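Local coordinates for Isomerase/lactonizing enzyme (Agrobacterium fabrum str. C58, PDB 2NQL), which is of unassigned exact function but belongs to the enolase superfamily, as a two-domain relative of mandelate racemase and muconate lactonizing enzyme, and holds a sodium ion, at residues A[100-105]-A[121-126]; A[173-178]-A[342-347]. One frame throughout, in Å; residues are numbered along the deposited sequence.

Contact 1: residues A[100-105]-A[121-126]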
ATOM      1  N   ALA A 100       1.649   2.437  20.896  1.00 21.05           N
ATOM      2  CA  ALA A 100       1.709   0.985  21.081  1.00 23.29           C
ATOM      3  C   ALA A 100       0.560   0.268  20.350  1.00 25.54           C
ATOM      4  O   ALA A 100       0.778  -0.769  19.715  1.00 23.21           O
ATOM      5  CB  ALA A 100       1.708   0.627  22.583  1.00 24.76           C
ATOM      6  N   VAL A 101      -0.650   0.822  20.424  1.00 18.43           N
ATOM      7  CA  VAL A 101      -1.790   0.247  19.704  1.00 21.95           C
ATOM      8  C   VAL A 101      -1.573   0.321  18.182  1.00 22.15           C
ATOM      9  O   VAL A 101      -1.753  -0.697  17.484  1.00 19.43           O
ATOM     10  CB  VAL A 101      -3.146   0.866  20.112  1.00 21.21           C
ATOM     11  CG1 VAL A 101      -4.317   0.303  19.249  1.00 20.86           C
ATOM     12  CG2 VAL A 101      -3.438   0.620  21.609  1.00 20.23           C
ATOM     13  N   TYR A 102      -1.175   1.503  17.689  1.00 20.39           N
ATOM     14  CA  TYR A 102      -0.787   1.676  16.287  1.00 18.25           C
ATOM     15  C   TYR A 102       0.222   0.613  15.821  1.00 21.42           C
ATOM     16  O   TYR A 102       0.036  -0.035  14.774  1.00 16.60           O
ATOM     17  CB  TYR A 102      -0.229   3.092  15.994  1.00 18.17           C
ATOM     18  CG  TYR A 102       0.334   3.137  14.598  1.00 19.82           C
ATOM     19  CD1 TYR A 102      -0.510   3.317  13.483  1.00 18.25           C
ATOM     20  CD2 TYR A 102       1.691   2.898  14.371  1.00 16.40           C
ATOM     21  CE1 TYR A 102       0.020   3.306  12.175  1.00 15.15           C
ATOM     22  CE2 TYR A 102       2.228   2.865  13.079  1.00 21.32           C
ATOM     23  CZ  TYR A 102       1.398   3.063  11.984  1.00 15.30           C
ATOM     24  OH  TYR A 102       1.963   3.030  10.729  1.00 19.44           O
ATOM     25  N   ASP A 103       1.300   0.448  16.587  1.00 17.95           N
ATOM     26  CA  ASP A 103       2.376  -0.466  16.204  1.00 18.57           C
ATOM     27  C   ASP A 103       1.871  -1.902  16.154  1.00 21.52           C
ATOM     28  O   ASP A 103       2.240  -2.641  15.236  1.00 19.84           O
ATOM     29  CB  ASP A 103       3.563  -0.358  17.174  1.00 21.36           C
ATOM     30  CG  ASP A 103       4.426   0.870  16.922  1.00 25.75           C
ATOM     31  OD1 ASP A 103       4.382   1.438  15.808  1.00 24.49           O
ATOM     32  OD2 ASP A 103       5.182   1.270  17.854  1.00 21.46           O
ATOM     33  N   ASP A 104       1.018  -2.287  17.107  1.00 20.37           N
ATOM     34  CA  ASP A 104       0.387  -3.619  17.058  1.00 22.05           C
ATOM     35  C   ASP A 104      -0.478  -3.843  15.820  1.00 26.22           C
ATOM     36  O   ASP A 104      -0.406  -4.906  15.197  1.00 17.18           O
ATOM     37  CB  ASP A 104      -0.433  -3.889  18.316  1.00 18.08           C
ATOM     38  CG  ASP A 104       0.448  -4.164  19.543  1.00 23.09           C
ATOM     39  OD1 ASP A 104       1.682  -4.304  19.381  1.00 26.04           O
ATOM     40  OD2 ASP A 104      -0.107  -4.201  20.651  1.00 25.08           O
ATOM     41  N   LEU A 105      -1.286  -2.841  15.466  1.00 18.00           N
ATOM     42  CA  LEU A 105      -2.157  -2.953  14.288  1.00 17.94           C
ATOM     43  C   LEU A 105      -1.343  -3.010  13.022  1.00 16.31           C
ATOM     44  O   LEU A 105      -1.644  -3.817  12.128  1.00 17.14           O
ATOM     45  CB  LEU A 105      -3.173  -1.778  14.231  1.00 16.95           C
ATOM     46  CG  LEU A 105      -4.130  -1.625  15.411  1.00 18.48           C
ATOM     47  CD1 LEU A 105      -5.058  -0.397  15.209  1.00 17.45           C
ATOM     48  CD2 LEU A 105      -4.940  -2.883  15.653  1.00 14.32           C
ATOM     49  N   ASP A 121      -4.129   4.260   5.819  1.00 15.86           N
ATOM     50  CA  ASP A 121      -5.232   5.243   5.912  1.00 16.90           C
ATOM     51  C   ASP A 121      -6.115   4.859   7.108  1.00 18.89           C
ATOM     52  O   ASP A 121      -6.458   5.704   7.953  1.00 14.33           O
ATOM     53  CB  ASP A 121      -6.126   5.223   4.658  1.00 13.60           C
ATOM     54  CG  ASP A 121      -5.574   6.025   3.492  1.00 17.99           C
ATOM     55  OD1 ASP A 121      -4.524   6.688   3.599  1.00 18.12           O
ATOM     56  OD2 ASP A 121      -6.224   5.925   2.416  1.00 17.36           O
ATOM     57  N   ALA A 122      -6.479   3.577   7.171  1.00 14.85           N
ATOM     58  CA  ALA A 122      -7.342   3.078   8.238  1.00 15.04           C
ATOM     59  C   ALA A 122      -6.707   3.264   9.608  1.00 14.54           C
ATOM     60  O   ALA A 122      -7.378   3.717  10.546  1.00 16.09           O
ATOM     61  CB  ALA A 122      -7.722   1.601   8.006  1.00 17.63           C
ATOM     62  N   LEU A 123      -5.426   2.914   9.710  1.00 14.89           N
ATOM     63  CA  LEU A 123      -4.684   3.062  10.956  1.00 15.40           C
ATOM     64  C   LEU A 123      -4.608   4.519  11.376  1.00 16.79           C
ATOM     65  O   LEU A 123      -4.680   4.815  12.558  1.00 15.94           O
ATOM     66  CB  LEU A 123      -3.298   2.467  10.860  1.00 16.89           C
ATOM     67  CG  LEU A 123      -3.158   0.964  10.520  1.00 16.92           C
ATOM     68  CD1 LEU A 123      -1.670   0.530  10.631  1.00 17.02           C
ATOM     69  CD2 LEU A 123      -4.075   0.093  11.396  1.00 17.96           C
ATOM     70  N   ALA A 124      -4.489   5.411  10.395  1.00 15.69           N
ATOM     71  CA  ALA A 124      -4.415   6.852  10.652  1.00 18.00           C
ATOM     72  C   ALA A 124      -5.672   7.338  11.372  1.00 17.85           C
ATOM     73  O   ALA A 124      -5.584   8.054  12.404  1.00 14.65           O
ATOM     74  CB  ALA A 124      -4.197   7.616   9.316  1.00 15.43           C
ATOM     75  N   ALA A 125      -6.841   6.947  10.863  1.00 14.01           N
ATOM     76  CA  ALA A 125      -8.090   7.333  11.501  1.00 17.54           C
ATOM     77  C   ALA A 125      -8.218   6.816  12.944  1.00 20.18           C
ATOM     78  O   ALA A 125      -8.625   7.555  13.852  1.00 16.01           O
ATOM     79  CB  ALA A 125      -9.292   6.947  10.645  1.00 16.09           C
ATOM     80  N   LEU A 126      -7.845   5.556  13.166  1.00 15.46           N
ATOM     81  CA  LEU A 126      -7.891   4.978  14.502  1.00 14.48           C
ATOM     82  C   LEU A 126      -6.903   5.638  15.454  1.00 13.82           C
ATOM     83  O   LEU A 126      -7.203   5.800  16.626  1.00 19.83           O
ATOM     84  CB  LEU A 126      -7.595   3.463  14.422  1.00 14.75           C
ATOM     85  CG  LEU A 126      -8.662   2.698  13.632  1.00 11.94           C
ATOM     86  CD1 LEU A 126      -8.208   1.217  13.357  1.00 14.76           C
ATOM     87  CD2 LEU A 126     -10.102   2.723  14.255  1.00 19.95           C
TER
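Tyr-102 offers the contact's one aromatic ring, and Leu-123 meets it obliquely, neither over a face nor at an edge. The touching side of the ring is the CD1–CE1 flank: Tyr-102 CE1 lies 3.6 Å from Leu-123 CD1 and 3.7 Å from Leu-123 CB, so the leucine spans this flank with its root and one methyl. With CG anti to the backbone N (chi1 172°), the Tyr-102 ring swings nearer to the facing helix than its CB does, and the two side chains cross at about a right angle. The phenol oxygen is hydrogen-bonded to Asn-297 ND2 of helix 295-308, which probably helps hold the far end of the ring.

The other methyl of Leu-123 serves Leu-105, one turn further along. Leu-123 CD2 approaches Leu-105 CB to 3.5 Å, and the two leucines slide past each other in opposite directions. Leu-105 CD1 then reaches Leu-126 CD1 at 4.0 Å, where those side chains cross nearly at right angles. Leu-123 is thus wedged between Tyr-102 and Leu-105, one methyl on each.

The segments 100-105 and 121-126, parts of helices 98-109 and 117-138 in the N-terminal capping domain, run nearly antiparallel (160°), their axes approaching to 10.4 Å. Leu-86 of helix 75-90 packs on Leu-123 and Leu-126, and Val-55 and Met-57 of strand 50-59 also touch Leu-126, so the contact continues into the helix-on-sheet core of that domain.

No hydrogen bond or charge pair crosses between the segments. They bury 217 Å² between them, both sides summed, and the side-chain contacts are apolar; the hydroxyl of Tyr-102 has its partner in Asn-297, so a buried polar group is satisfied while the ring carbons pack on Leu-123.

Contact 2: residues A[173-178]-A[342-347]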
ATOM      1  N   LYS A 173      -3.014  37.925  -5.097  1.00 26.41           N
ATOM      2  CA  LYS A 173      -2.804  39.257  -4.532  1.00 24.74           C
ATOM      3  C   LYS A 173      -3.834  39.544  -3.453  1.00 23.46           C
ATOM      4  O   LYS A 173      -3.510  40.172  -2.436  1.00 25.90           O
ATOM      5  CB  LYS A 173      -2.884  40.320  -5.634  1.00 26.51           C
ATOM      6  CG  LYS A 173      -2.397  41.720  -5.212  1.00 33.06           C
ATOM      7  CD  LYS A 173      -2.613  42.716  -6.369  1.00 44.95           C
ATOM      8  CE  LYS A 173      -2.403  44.162  -5.926  1.00 61.55           C
ATOM      9  NZ  LYS A 173      -0.982  44.421  -5.545  1.00 62.76           N
ATOM     10  N   TYR A 174      -5.075  39.102  -3.689  1.00 20.19           N
ATOM     11  CA  TYR A 174      -6.134  39.205  -2.692  1.00 22.11           C
ATOM     12  C   TYR A 174      -5.719  38.543  -1.374  1.00 22.38           C
ATOM     13  O   TYR A 174      -5.883  39.130  -0.281  1.00 24.04           O
ATOM     14  CB  TYR A 174      -7.431  38.577  -3.228  1.00 25.81           C
ATOM     15  CG  TYR A 174      -8.524  38.491  -2.191  1.00 24.61           C
ATOM     16  CD1 TYR A 174      -9.289  39.615  -1.862  1.00 23.72           C
ATOM     17  CD2 TYR A 174      -8.758  37.302  -1.499  1.00 29.24           C
ATOM     18  CE1 TYR A 174     -10.290  39.539  -0.878  1.00 26.84           C
ATOM     19  CE2 TYR A 174      -9.742  37.218  -0.525  1.00 25.12           C
ATOM     20  CZ  TYR A 174     -10.490  38.332  -0.218  1.00 24.43           C
ATOM     21  OH  TYR A 174     -11.444  38.222   0.734  1.00 29.96           O
ATOM     22  N   TRP A 175      -5.187  37.324  -1.479  1.00 24.23           N
ATOM     23  CA  TRP A 175      -4.677  36.611  -0.309  1.00 21.77           C
ATOM     24  C   TRP A 175      -3.453  37.257   0.336  1.00 21.29           C
ATOM     25  O   TRP A 175      -3.350  37.273   1.564  1.00 22.37           O
ATOM     26  CB  TRP A 175      -4.494  35.098  -0.600  1.00 22.77           C
ATOM     27  CG  TRP A 175      -5.849  34.433  -0.615  1.00 23.01           C
ATOM     28  CD1 TRP A 175      -6.609  34.116  -1.718  1.00 23.63           C
ATOM     29  CD2 TRP A 175      -6.653  34.119   0.526  1.00 21.91           C
ATOM     30  NE1 TRP A 175      -7.817  33.599  -1.324  1.00 26.83           N
ATOM     31  CE2 TRP A 175      -7.876  33.593   0.044  1.00 27.45           C
ATOM     32  CE3 TRP A 175      -6.451  34.208   1.914  1.00 20.24           C
ATOM     33  CZ2 TRP A 175      -8.903  33.163   0.902  1.00 29.30           C
ATOM     34  CZ3 TRP A 175      -7.482  33.783   2.773  1.00 25.23           C
ATOM     35  CH2 TRP A 175      -8.682  33.263   2.259  1.00 26.96           C
ATOM     36  N   GLN A 176      -2.561  37.818  -0.485  1.00 23.74           N
ATOM     37  CA  GLN A 176      -1.432  38.603   0.021  1.00 21.09           C
ATOM     38  C   GLN A 176      -1.916  39.781   0.877  1.00 25.19           C
ATOM     39  O   GLN A 176      -1.360  40.041   1.951  1.00 28.38           O
ATOM     40  CB  GLN A 176      -0.542  39.106  -1.126  1.00 22.78           C
ATOM     41  CG  GLN A 176       0.799  39.689  -0.667  1.00 25.33           C
ATOM     42  CD  GLN A 176       1.631  40.218  -1.816  1.00 23.80           C
ATOM     43  OE1 GLN A 176       1.139  40.982  -2.648  1.00 31.77           O
ATOM     44  NE2 GLN A 176       2.900  39.815  -1.868  1.00 26.94           N
ATOM     45  N   ASP A 177      -2.958  40.465   0.407  1.00 25.77           N
ATOM     46  CA  ASP A 177      -3.548  41.625   1.107  1.00 27.70           C
ATOM     47  C   ASP A 177      -4.208  41.212   2.429  1.00 32.56           C
ATOM     48  O   ASP A 177      -4.415  42.039   3.325  1.00 30.22           O
ATOM     49  CB  ASP A 177      -4.595  42.312   0.223  1.00 26.77           C
ATOM     50  CG  ASP A 177      -3.986  43.090  -0.920  1.00 31.59           C
ATOM     51  OD1 ASP A 177      -2.751  43.316  -0.923  1.00 37.30           O
ATOM     52  OD2 ASP A 177      -4.747  43.469  -1.840  1.00 33.20           O
ATOM     53  N   ARG A 178      -4.536  39.925   2.547  1.00 27.57           N
ATOM     54  CA  ARG A 178      -5.011  39.359   3.801  1.00 25.52           C
ATOM     55  C   ARG A 178      -3.880  38.915   4.745  1.00 27.52           C
ATOM     56  O   ARG A 178      -4.150  38.362   5.810  1.00 32.21           O
ATOM     57  CB  ARG A 178      -5.959  38.178   3.524  1.00 23.53           C
ATOM     58  CG  ARG A 178      -7.266  38.551   2.830  1.00 26.64           C
ATOM     59  CD  ARG A 178      -8.163  37.332   2.645  1.00 27.52           C
ATOM     60  NE  ARG A 178      -8.677  36.839   3.929  1.00 30.30           N
ATOM     61  CZ  ARG A 178      -9.877  37.140   4.414  1.00 32.25           C
ATOM     62  NH1 ARG A 178     -10.705  37.927   3.727  1.00 32.49           N
ATOM     63  NH2 ARG A 178     -10.247  36.662   5.594  1.00 29.22           N
ATOM     64  N   PHE A 342      -2.344  25.624   3.582  1.00 17.66           N
ATOM     65  CA  PHE A 342      -3.675  26.130   3.874  1.00 16.40           C
ATOM     66  C   PHE A 342      -4.531  26.138   2.597  1.00 17.68           C
ATOM     67  O   PHE A 342      -4.260  26.858   1.629  1.00 22.41           O
ATOM     68  CB  PHE A 342      -3.577  27.536   4.518  1.00 16.57           C
ATOM     69  CG  PHE A 342      -4.907  28.234   4.721  1.00 20.73           C
ATOM     70  CD1 PHE A 342      -5.926  27.673   5.514  1.00 21.04           C
ATOM     71  CD2 PHE A 342      -5.129  29.494   4.151  1.00 19.95           C
ATOM     72  CE1 PHE A 342      -7.136  28.351   5.723  1.00 20.90           C
ATOM     73  CE2 PHE A 342      -6.357  30.178   4.375  1.00 19.63           C
ATOM     74  CZ  PHE A 342      -7.349  29.600   5.140  1.00 23.45           C
ATOM     75  N   GLN A 343      -5.560  25.299   2.606  1.00 19.99           N
ATOM     76  CA  GLN A 343      -6.521  25.214   1.516  0.50 21.68           C
ATOM     77  C   GLN A 343      -7.727  26.049   1.885  1.00 22.88           C
ATOM     78  O   GLN A 343      -8.702  25.531   2.430  1.00 20.00           O
ATOM     79  CB  GLN A 343      -6.954  23.759   1.319  0.50 31.39           C
ATOM     80  CG  GLN A 343      -5.849  22.832   0.852  0.50 41.08           C
ATOM     81  CD  GLN A 343      -5.853  22.655  -0.644  0.50 51.38           C
ATOM     82  OE1 GLN A 343      -4.988  23.183  -1.347  0.50 51.06           O
ATOM     83  NE2 GLN A 343      -6.837  21.915  -1.149  0.50 55.19           N
ATOM     84  N   HIS A 344      -7.648  27.346   1.601  1.00 21.69           N
ATOM     85  CA  HIS A 344      -8.668  28.293   2.001  1.00 21.67           C
ATOM     86  C   HIS A 344     -10.084  27.885   1.580  1.00 25.86           C
ATOM     87  O   HIS A 344     -11.021  27.999   2.361  1.00 23.10           O
ATOM     88  CB  HIS A 344      -8.297  29.683   1.465  1.00 28.82           C
ATOM     89  CG  HIS A 344      -8.044  29.717  -0.015  1.00 32.96           C
ATOM     90  ND1 HIS A 344      -9.012  30.086  -0.924  1.00 33.87           N
ATOM     91  CD2 HIS A 344      -6.948  29.393  -0.741  1.00 34.82           C
ATOM     92  CE1 HIS A 344      -8.513  30.020  -2.147  1.00 27.56           C
ATOM     93  NE2 HIS A 344      -7.263  29.600  -2.065  1.00 30.87           N
ATOM     94  N   SER A 345     -10.202  27.344   0.366  1.00 23.73           N
ATOM     95  CA  SER A 345     -11.469  26.998  -0.252  1.00 25.41           C
ATOM     96  C   SER A 345     -12.133  25.811   0.424  1.00 25.04           C
ATOM     97  O   SER A 345     -13.328  25.611   0.271  1.00 24.56           O
ATOM     98  CB  SER A 345     -11.195  26.575  -1.691  1.00 26.93           C
ATOM     99  OG  SER A 345     -10.576  27.609  -2.428  1.00 35.97           O
ATOM    100  N   ILE A 346     -11.339  25.004   1.125  1.00 23.96           N
ATOM    101  CA  ILE A 346     -11.859  23.834   1.837  1.00 19.17           C
ATOM    102  C   ILE A 346     -12.136  24.218   3.296  1.00 22.50           C
ATOM    103  O   ILE A 346     -13.192  23.905   3.852  1.00 23.76           O
ATOM    104  CB  ILE A 346     -10.816  22.653   1.798  1.00 22.12           C
ATOM    105  CG1 ILE A 346     -10.485  22.244   0.350  1.00 24.51           C
ATOM    106  CG2 ILE A 346     -11.323  21.442   2.616  1.00 23.93           C
ATOM    107  CD1 ILE A 346     -11.692  21.756  -0.477  1.00 36.05           C
ATOM    108  N   PHE A 347     -11.156  24.890   3.906  1.00 19.91           N
ATOM    109  CA  PHE A 347     -11.182  25.264   5.308  1.00 21.85           C
ATOM    110  C   PHE A 347     -12.369  26.157   5.651  1.00 21.72           C
ATOM    111  O   PHE A 347     -13.073  25.899   6.623  1.00 24.95           O
ATOM    112  CB  PHE A 347      -9.860  25.948   5.679  1.00 20.46           C
ATOM    113  CG  PHE A 347      -9.684  26.218   7.157  1.00 21.34           C
ATOM    114  CD1 PHE A 347      -8.968  25.323   7.955  1.00 21.11           C
ATOM    115  CD2 PHE A 347     -10.222  27.366   7.756  1.00 21.34           C
ATOM    116  CE1 PHE A 347      -8.792  25.554   9.322  1.00 22.21           C
ATOM    117  CE2 PHE A 347     -10.053  27.609   9.133  1.00 24.64           C
ATOM    118  CZ  PHE A 347      -9.330  26.714   9.918  1.00 23.10           C
TER
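Trp-175 reaches across to His-344 and Phe-342 as a flat plate. Its CB points toward the facing segment, and with CG anti to the carbonyl carbon (chi1 -75°) the indole extends that way. Further out, NE1 stands over one face of the His-344 ring, 3.7 Å from His-344 CE1. CE2 lies 3.8 Å from His-344 ND1, and the neighbouring CZ2 is 3.6 Å from His-344 CB; CH2 also rests on this CB. On the rim, CZ3 comes 4.1 Å from Phe-342 CE2, meeting the phenyl ring at its edge.

The five-membered ring of Trp-175 and the imidazole are inclined at 41°, an oblique aromatic pair. His-344 CG lies over one indole face, toward its rim; Tyr-174 CD2 and Arg-178 CD lie over the other, also toward the rim. Phe-180 adds an edge-to-face partner to Trp-175 and meets Phe-342 with nearly parallel rings.

Helix 165-177 is thereby packed against the end of barrel strand 340-342 and the short helix 344-347. The link is aromatic and van der Waals in nature, without a hydrogen bond across it; His-344 NE2 instead bonds Gly-159 O, which probably helps fix the rotation of the imidazole beside the indole.

Overall arrangement
Contact 1 and contact 2 lie on opposite sides of the chain's centre, with their own centres about 33 Å apart and their nearest atoms about 16 Å apart, so they do not touch. The first joins helices of the N-terminal domain; the second joins helix 165-177 of the C-terminal barrel domain to the end of strand 340-342, which pairs with strand 152-158, and to the short helix after it. In contact 2 the side chain of Phe-342 is about 12 Å from the sodium ion held by Glu-240 and Glu-266, too far to bind it. Contact 1 approaches the barrel from the other domain, through Tyr-102 with Asn-297 and the salt bridge of Asp-103 with Arg-300.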